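PDB 2QFZ: TBC1 domain family member 22A from Homo sapiens, which probably acts as a GTPase-activating protein for Rab family proteins through its TBC domain, and forms homodimers and binds 14-3-3 proteins. Local coordinates for residues Met219-Val231 / Leu282-Lys294. Residues are numbered along the deposited sequence; the frame is centred on the assembly and turned at random.
Sequences MLEELVSRIDEQV and LYVCAAFLVRWRK
Arg293 grips Asp228 side-on, NE donating to OD2 at 3.1 Å and NH2 to OD1 at 3.3 Å. Both oxygens use their syn lone pairs, and carboxylate and guanidinium planes lie only 15° apart, which defines a bidentate, nearly coplanar salt bridge. Arg293 NH2 has a second acceptor, Gln230 OE1, at 3.0 Å; it too lies in the guanidinium plane, although NH2 stands well above the plane of the Gln230 amide carbonyl and misses its lone pairs. With NE and NH2 both engaged, rotation of the guanidinium is restricted. Asp228, the N-cap of helix 229-237, also accepts a weak bond at OD1 from Val231 N, so one carboxylate serves the helix start and the arginine together. Arg293 reaches the carboxylate because its CG sits between its backbone N and carbonyl carbon (chi1 62°) and the chain bends at chi3; Arg293 CB meanwhile packs on Val231 CG2 at 3.5 Å. Val290 CG1 packs against Asp228 CB and OD2, where the polar end meets the apolar interface.

Away from this polar end the interface is mainly apolar. Ala286 is a knob in the hole formed by Leu220, Leu223, Val224 and Ile227, its CB 3.7 Å from Leu223 CD2. Leu220 CD1 rests over the backbone at Ala286 N, whose own hydrogen bond goes to Leu282 O within the helix. Leu223 CD2 also touches Tyr283 CD1, the two side chains crossing at about a right angle, and Val224 CG2 touches Leu289 CD2. Tyr242 and Ala246 of helix 242-251 and Leu332 of helix 319-335 extend the packing. The axes of helices 219-227 and 282-291 approach to 9.8 Å and cross at -51°: a helix crossing with Ala286 as a knob in a four-residue hole, and with the Asp228 N-cap and its salt bridge to Arg293 at one end, within the all-helical Rab-GAP TBC fold.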
ATOM      1  N   MET A 219      15.030  11.105  -6.626  1.00 23.30           N
ATOM      2  CA  MET A 219      15.613   9.854  -7.115  1.00 26.22           C
ATOM      3  C   MET A 219      14.837   9.285  -8.292  1.00 23.25           C
ATOM      4  O   MET A 219      15.430   8.713  -9.172  1.00 23.00           O
ATOM      5  CB  MET A 219      15.684   8.811  -6.021  1.00 27.11           C
ATOM      6  CG  MET A 219      16.613   9.184  -4.872  1.00 32.68           C
ATOM      7  SD  MET A 219      16.731   7.785  -3.753  1.00 43.19           S
ATOM      8  CE  MET A 219      15.308   8.082  -2.698  1.00 39.44           C
ATOM      9  N   LEU A 220      13.515   9.461  -8.315  1.00 21.26           N
ATOM     10  CA  LEU A 220      12.710   9.087  -9.486  1.00 19.56           C
ATOM     11  C   LEU A 220      13.151   9.870 -10.709  1.00 23.37           C
ATOM     12  O   LEU A 220      13.212   9.334 -11.829  1.00 20.46           O
ATOM     13  CB  LEU A 220      11.199   9.277  -9.245  1.00 16.67           C
ATOM     14  CG  LEU A 220      10.269   9.094 -10.465  1.00 17.12           C
ATOM     15  CD1 LEU A 220      10.245   7.655 -10.927  1.00 14.51           C
ATOM     16  CD2 LEU A 220       8.860   9.572 -10.190  1.00 16.94           C
ATOM     17  N   GLU A 221      13.433  11.146 -10.484  1.00 26.25           N
ATOM     18  CA  GLU A 221      13.845  12.027 -11.546  1.00 30.20           C
ATOM     19  C   GLU A 221      15.208  11.555 -12.081  1.00 26.69           C
ATOM     20  O   GLU A 221      15.377  11.428 -13.291  1.00 28.56           O
ATOM     21  CB  GLU A 221      13.867  13.511 -11.071  1.00 29.05           C
ATOM     22  CG  GLU A 221      14.526  14.430 -12.101  1.00 33.46           C
ATOM     23  CD  GLU A 221      14.242  15.929 -11.929  1.00 37.38           C
ATOM     24  OE1 GLU A 221      13.705  16.330 -10.862  1.00 39.92           O
ATOM     25  OE2 GLU A 221      14.569  16.707 -12.892  1.00 43.12           O
ATOM     26  N   GLU A 222      16.163  11.261 -11.180  1.00 28.09           N
ATOM     27  CA  GLU A 222      17.495  10.767 -11.586  1.00 25.36           C
ATOM     28  C   GLU A 222      17.412   9.414 -12.301  1.00 28.59           C
ATOM     29  O   GLU A 222      18.200   9.129 -13.215  1.00 25.94           O
ATOM     30  CB  GLU A 222      18.442  10.636 -10.390  1.00 32.67           C
ATOM     31  CG  GLU A 222      18.674  11.931  -9.610  1.00 39.45           C
ATOM     32  CD  GLU A 222      19.381  13.000 -10.430  1.00 45.31           C
ATOM     33  OE1 GLU A 222      20.641  12.975 -10.457  1.00 47.89           O
ATOM     34  OE2 GLU A 222      18.676  13.865 -11.034  1.00 48.99           O
ATOM     35  N   LEU A 223      16.472   8.572 -11.873  1.00 24.28           N
ATOM     36  CA  LEU A 223      16.287   7.263 -12.474  1.00 29.03           C
ATOM     37  C   LEU A 223      15.729   7.405 -13.898  1.00 28.82           C
ATOM     38  O   LEU A 223      16.309   6.882 -14.845  1.00 28.33           O
ATOM     39  CB  LEU A 223      15.383   6.417 -11.596  1.00 29.86           C
ATOM     40  CG  LEU A 223      14.945   5.049 -12.045  1.00 31.92           C
ATOM     41  CD1 LEU A 223      16.138   4.186 -12.450  1.00 35.16           C
ATOM     42  CD2 LEU A 223      14.165   4.466 -10.870  1.00 32.07           C
ATOM     43  N   VAL A 224      14.657   8.159 -14.059  1.00 25.66           N
ATOM     44  CA  VAL A 224      14.061   8.329 -15.385  1.00 25.62           C
ATOM     45  C   VAL A 224      14.973   9.089 -16.393  1.00 23.43           C
ATOM     46  O   VAL A 224      14.937   8.819 -17.612  1.00 23.15           O
ATOM     47  CB  VAL A 224      12.648   8.952 -15.296  1.00 25.11           C
ATOM     48  CG1 VAL A 224      12.136   9.303 -16.670  1.00 18.48           C
ATOM     49  CG2 VAL A 224      11.690   7.958 -14.654  1.00 23.69           C
ATOM     50  N   SER A 225      15.802   9.999 -15.903  1.00 24.05           N
ATOM     51  CA  SER A 225      16.786  10.651 -16.773  1.00 27.96           C
ATOM     52  C   SER A 225      17.708   9.626 -17.399  1.00 29.92           C
ATOM     53  O   SER A 225      18.133   9.808 -18.531  1.00 29.95           O
ATOM     54  CB  SER A 225      17.613  11.686 -16.023  1.00 26.19           C
ATOM     55  OG  SER A 225      18.435  11.101 -15.054  1.00 31.48           O
ATOM     56  N   ARG A 226      17.999   8.552 -16.646  1.00 32.58           N
ATOM     57  CA  ARG A 226      18.885   7.461 -17.091  1.00 35.30           C
ATOM     58  C   ARG A 226      18.173   6.387 -17.929  1.00 35.77           C
ATOM     59  O   ARG A 226      18.770   5.842 -18.850  1.00 36.73           O
ATOM     60  CB  ARG A 226      19.592   6.783 -15.896  1.00 34.56           C
ATOM     61  CG  ARG A 226      20.528   7.684 -15.093  1.00 36.98           C
ATOM     62  CD  ARG A 226      21.182   6.913 -13.938  1.00 39.08           C
ATOM     63  N   ILE A 227      16.918   6.054 -17.635  1.00 33.40           N
ATOM     64  CA  ILE A 227      16.299   4.947 -18.367  1.00 33.87           C
ATOM     65  C   ILE A 227      15.504   5.369 -19.581  1.00 34.75           C
ATOM     66  O   ILE A 227      15.260   4.544 -20.476  1.00 34.70           O
ATOM     67  CB  ILE A 227      15.418   4.013 -17.458  1.00 34.82           C
ATOM     68  CG1 ILE A 227      14.206   4.758 -16.881  1.00 32.21           C
ATOM     69  CG2 ILE A 227      16.276   3.386 -16.393  1.00 34.92           C
ATOM     70  CD1 ILE A 227      12.949   3.924 -16.767  1.00 31.11           C
ATOM     71  N   ASP A 228      15.076   6.631 -19.604  1.00 31.52           N
ATOM     72  CA  ASP A 228      14.200   7.148 -20.645  1.00 30.54           C
ATOM     73  C   ASP A 228      14.355   8.642 -20.740  1.00 31.89           C
ATOM     74  O   ASP A 228      13.525   9.433 -20.264  1.00 28.93           O
ATOM     75  CB  ASP A 228      12.750   6.773 -20.361  1.00 35.26           C
ATOM     76  CG  ASP A 228      11.925   6.686 -21.612  1.00 36.72           C
ATOM     77  OD1 ASP A 228      12.232   7.410 -22.574  1.00 42.80           O
ATOM     78  OD2 ASP A 228      10.953   5.902 -21.628  1.00 41.16           O
ATOM     79  N   GLU A 229      15.456   9.025 -21.360  1.00 31.45           N
ATOM     80  CA  GLU A 229      15.884  10.390 -21.386  1.00 31.85           C
ATOM     81  C   GLU A 229      14.944  11.173 -22.276  1.00 29.51           C
ATOM     82  O   GLU A 229      14.765  12.354 -22.076  1.00 27.39           O
ATOM     83  CB  GLU A 229      17.341  10.476 -21.877  1.00 33.83           C
ATOM     84  N   GLN A 230      14.304  10.506 -23.234  1.00 29.38           N
ATOM     85  CA  GLN A 230      13.335  11.174 -24.100  1.00 29.95           C
ATOM     86  C   GLN A 230      12.078  11.618 -23.313  1.00 27.39           C
ATOM     87  O   GLN A 230      11.668  12.780 -23.396  1.00 28.74           O
ATOM     88  CB  GLN A 230      12.969  10.280 -25.281  1.00 33.81           C
ATOM     89  CG  GLN A 230      12.304  11.014 -26.406  1.00 38.66           C
ATOM     90  CD  GLN A 230      11.901  10.111 -27.563  1.00 43.59           C
ATOM     91  OE1 GLN A 230      12.191   8.905 -27.583  1.00 40.06           O
ATOM     92  NE2 GLN A 230      11.215  10.703 -28.542  1.00 48.15           N
ATOM     93  N   VAL A 231      11.505  10.730 -22.514  1.00 26.96           N
ATOM     94  CA  VAL A 231      10.414  11.124 -21.593  1.00 25.61           C
ATOM     95  C   VAL A 231      10.883  12.255 -20.624  1.00 25.22           C
ATOM     96  O   VAL A 231      10.222  13.259 -20.478  1.00 25.63           O
ATOM     97  CB  VAL A 231       9.849   9.897 -20.828  1.00 24.33           C
ATOM     98  CG1 VAL A 231       8.940  10.338 -19.686  1.00 19.22           C
ATOM     99  CG2 VAL A 231       9.111   8.947 -21.804  1.00 26.06           C
ATOM    100  N   LEU A 282      10.123   2.867  -5.906  1.00 20.66           N
ATOM    101  CA  LEU A 282      10.734   3.800  -6.855  0.50 19.90           C
ATOM    102  C   LEU A 282      10.760   3.273  -8.295  1.00 20.79           C
ATOM    103  O   LEU A 282      10.419   3.971  -9.211  1.00 18.62           O
ATOM    104  CB  LEU A 282      12.171   4.124  -6.451  0.50 19.96           C
ATOM    105  CG  LEU A 282      12.459   4.774  -5.108  0.50 20.01           C
ATOM    106  CD1 LEU A 282      13.744   5.571  -5.213  0.50 19.83           C
ATOM    107  CD2 LEU A 282      11.319   5.673  -4.645  0.50 21.21           C
ATOM    108  N   TYR A 283      11.175   2.022  -8.461  1.00 21.53           N
ATOM    109  CA  TYR A 283      11.294   1.384  -9.776  1.00 20.36           C
ATOM    110  C   TYR A 283       9.956   1.097 -10.389  1.00 18.20           C
ATOM    111  O   TYR A 283       9.868   1.092 -11.583  1.00 14.81           O
ATOM    112  CB  TYR A 283      12.085   0.077  -9.667  1.00 24.33           C
ATOM    113  CG  TYR A 283      13.466   0.342  -9.218  1.00 23.53           C
ATOM    114  CD1 TYR A 283      14.451   0.774 -10.118  1.00 27.42           C
ATOM    115  CD2 TYR A 283      13.800   0.227  -7.895  1.00 28.22           C
ATOM    116  CE1 TYR A 283      15.767   1.079  -9.673  1.00 25.93           C
ATOM    117  CE2 TYR A 283      15.102   0.520  -7.447  1.00 32.06           C
ATOM    118  CZ  TYR A 283      16.062   0.942  -8.343  1.00 28.72           C
ATOM    119  OH  TYR A 283      17.331   1.186  -7.882  1.00 32.53           O
ATOM    120  N   VAL A 284       8.940   0.805  -9.563  1.00 15.42           N
ATOM    121  CA  VAL A 284       7.574   0.648 -10.039  1.00 19.79           C
ATOM    122  C   VAL A 284       7.058   1.996 -10.574  1.00 19.88           C
ATOM    123  O   VAL A 284       6.364   2.050 -11.624  1.00 15.77           O
ATOM    124  CB  VAL A 284       6.629   0.038  -8.937  1.00 21.07           C
ATOM    125  CG1 VAL A 284       5.152   0.029  -9.402  1.00 22.84           C
ATOM    126  CG2 VAL A 284       7.089  -1.372  -8.577  1.00 22.61           C
ATOM    127  N   CYS A 285       7.389   3.082  -9.866  1.00 14.48           N
ATOM    128  CA  CYS A 285       7.012   4.414 -10.323  1.00 16.40           C
ATOM    129  C   CYS A 285       7.658   4.760 -11.700  1.00 14.53           C
ATOM    130  O   CYS A 285       7.015   5.350 -12.562  1.00 18.44           O
ATOM    131  CB  CYS A 285       7.343   5.474  -9.264  1.00 17.06           C
ATOM    132  SG  CYS A 285       6.126   5.534  -7.871  1.00 19.52           S
ATOM    133  N   ALA A 286       8.914   4.393 -11.863  1.00 16.05           N
ATOM    134  CA  ALA A 286       9.658   4.620 -13.109  1.00 17.53           C
ATOM    135  C   ALA A 286       9.051   3.846 -14.272  1.00 18.19           C
ATOM    136  O   ALA A 286       8.823   4.416 -15.349  1.00 17.91           O
ATOM    137  CB  ALA A 286      11.133   4.278 -12.911  1.00 15.12           C
ATOM    138  N   ALA A 287       8.732   2.570 -14.028  1.00 22.60           N
ATOM    139  CA  ALA A 287       8.007   1.731 -14.998  1.00 23.09           C
ATOM    140  C   ALA A 287       6.577   2.226 -15.298  1.00 22.81           C
ATOM    141  O   ALA A 287       6.084   2.152 -16.442  1.00 22.75           O
ATOM    142  CB  ALA A 287       8.015   0.274 -14.555  1.00 22.37           C
ATOM    143  N   PHE A 288       5.909   2.756 -14.293  1.00 16.06           N
ATOM    144  CA  PHE A 288       4.560   3.279 -14.479  1.00 18.63           C
ATOM    145  C   PHE A 288       4.577   4.485 -15.425  1.00 23.23           C
ATOM    146  O   PHE A 288       3.757   4.584 -16.350  1.00 23.63           O
ATOM    147  CB  PHE A 288       3.967   3.649 -13.116  1.00 17.68           C
ATOM    148  CG  PHE A 288       2.526   3.917 -13.118  1.00 17.29           C
ATOM    149  CD1 PHE A 288       1.613   2.958 -13.548  1.00 18.56           C
ATOM    150  CD2 PHE A 288       2.045   5.129 -12.653  1.00 16.17           C
ATOM    151  CE1 PHE A 288       0.228   3.206 -13.509  1.00 17.45           C
ATOM    152  CE2 PHE A 288       0.659   5.382 -12.608  1.00 19.15           C
ATOM    153  CZ  PHE A 288      -0.239   4.436 -13.035  1.00 18.32           C
ATOM    154  N   LEU A 289       5.534   5.377 -15.216  1.00 24.27           N
ATOM    155  CA  LEU A 289       5.686   6.524 -16.089  1.00 29.21           C
ATOM    156  C   LEU A 289       5.979   6.132 -17.569  1.00 30.82           C
ATOM    157  O   LEU A 289       5.309   6.615 -18.496  1.00 30.76           O
ATOM    158  CB  LEU A 289       6.761   7.468 -15.519  1.00 30.85           C
ATOM    159  CG  LEU A 289       6.905   8.850 -16.145  1.00 30.32           C
ATOM    160  CD1 LEU A 289       5.641   9.676 -16.088  1.00 26.66           C
ATOM    161  CD2 LEU A 289       8.052   9.558 -15.442  1.00 30.81           C
ATOM    162  N   VAL A 290       6.940   5.246 -17.781  1.00 28.99           N
ATOM    163  CA  VAL A 290       7.390   4.949 -19.118  1.00 30.79           C
ATOM    164  C   VAL A 290       6.478   3.966 -19.843  1.00 32.61           C
ATOM    165  O   VAL A 290       6.581   3.866 -21.048  1.00 28.56           O
ATOM    166  CB  VAL A 290       8.919   4.570 -19.214  1.00 31.77           C
ATOM    167  CG1 VAL A 290       9.786   5.713 -18.669  1.00 37.33           C
ATOM    168  CG2 VAL A 290       9.273   3.256 -18.548  1.00 34.47           C
ATOM    169  N   ARG A 291       5.552   3.316 -19.116  1.00 29.06           N
ATOM    170  CA  ARG A 291       4.432   2.568 -19.697  1.00 30.04           C
ATOM    171  C   ARG A 291       3.603   3.447 -20.656  1.00 31.96           C
ATOM    172  O   ARG A 291       3.152   2.966 -21.698  1.00 31.02           O
ATOM    173  CB  ARG A 291       3.560   1.944 -18.582  1.00 33.17           C
ATOM    174  CG  ARG A 291       2.122   1.510 -18.949  1.00 35.28           C
ATOM    175  CD  ARG A 291       2.039   0.199 -19.763  1.00 38.32           C
ATOM    176  NE  ARG A 291       0.640  -0.084 -20.130  1.00 39.27           N
ATOM    177  CZ  ARG A 291      -0.010   0.453 -21.174  1.00 41.66           C
ATOM    178  NH1 ARG A 291       0.589   1.310 -21.992  1.00 41.84           N
ATOM    179  NH2 ARG A 291      -1.274   0.126 -21.412  1.00 42.05           N
ATOM    180  N   TRP A 292       3.439   4.737 -20.349  1.00 31.93           N
ATOM    181  CA  TRP A 292       2.689   5.631 -21.284  1.00 31.31           C
ATOM    182  C   TRP A 292       3.581   6.594 -22.008  1.00 26.48           C
ATOM    183  O   TRP A 292       3.179   7.717 -22.319  1.00 29.95           O
ATOM    184  CB  TRP A 292       1.607   6.385 -20.556  1.00 34.89           C
ATOM    185  CG  TRP A 292       0.441   5.515 -20.236  1.00 37.40           C
ATOM    186  CD1 TRP A 292      -0.587   5.141 -21.084  1.00 37.24           C
ATOM    187  CD2 TRP A 292       0.179   4.899 -19.000  1.00 34.50           C
ATOM    188  NE1 TRP A 292      -1.466   4.336 -20.431  1.00 36.98           N
ATOM    189  CE2 TRP A 292      -1.018   4.165 -19.145  1.00 38.37           C
ATOM    190  CE3 TRP A 292       0.845   4.878 -17.783  1.00 34.06           C
ATOM    191  CZ2 TRP A 292      -1.562   3.444 -18.108  1.00 36.73           C
ATOM    192  CZ3 TRP A 292       0.309   4.177 -16.770  1.00 36.13           C
ATOM    193  CH2 TRP A 292      -0.883   3.448 -16.931  1.00 36.51           C
ATOM    194  N   ARG A 293       4.797   6.170 -22.300  1.00 24.10           N
ATOM    195  CA  ARG A 293       5.719   7.043 -22.933  1.00 27.93           C
ATOM    196  C   ARG A 293       5.137   7.596 -24.256  1.00 30.86           C
ATOM    197  O   ARG A 293       5.369   8.760 -24.578  1.00 30.82           O
ATOM    198  CB  ARG A 293       7.078   6.378 -23.128  1.00 30.28           C
ATOM    199  CG  ARG A 293       7.106   5.151 -24.013  1.00 33.17           C
ATOM    200  CD  ARG A 293       8.552   4.623 -24.172  1.00 35.25           C
ATOM    201  NE  ARG A 293       9.543   5.689 -24.353  1.00 38.36           N
ATOM    202  CZ  ARG A 293       9.888   6.255 -25.519  1.00 39.81           C
ATOM    203  NH1 ARG A 293       9.340   5.891 -26.682  1.00 38.61           N
ATOM    204  NH2 ARG A 293      10.810   7.213 -25.518  1.00 40.07           N
ATOM    205  N   LYS A 294       4.365   6.775 -24.980  1.00 35.69           N
ATOM    206  CA  LYS A 294       3.776   7.145 -26.285  1.00 33.12           C
ATOM    207  C   LYS A 294       2.786   8.293 -26.156  1.00 31.60           C
ATOM    208  O   LYS A 294       2.903   9.302 -26.843  1.00 31.60           O
ATOM    209  CB  LYS A 294       3.068   5.915 -26.905  1.00 37.73           C
ATOM    210  CG  LYS A 294       2.168   6.196 -28.155  1.00 39.20           C
TER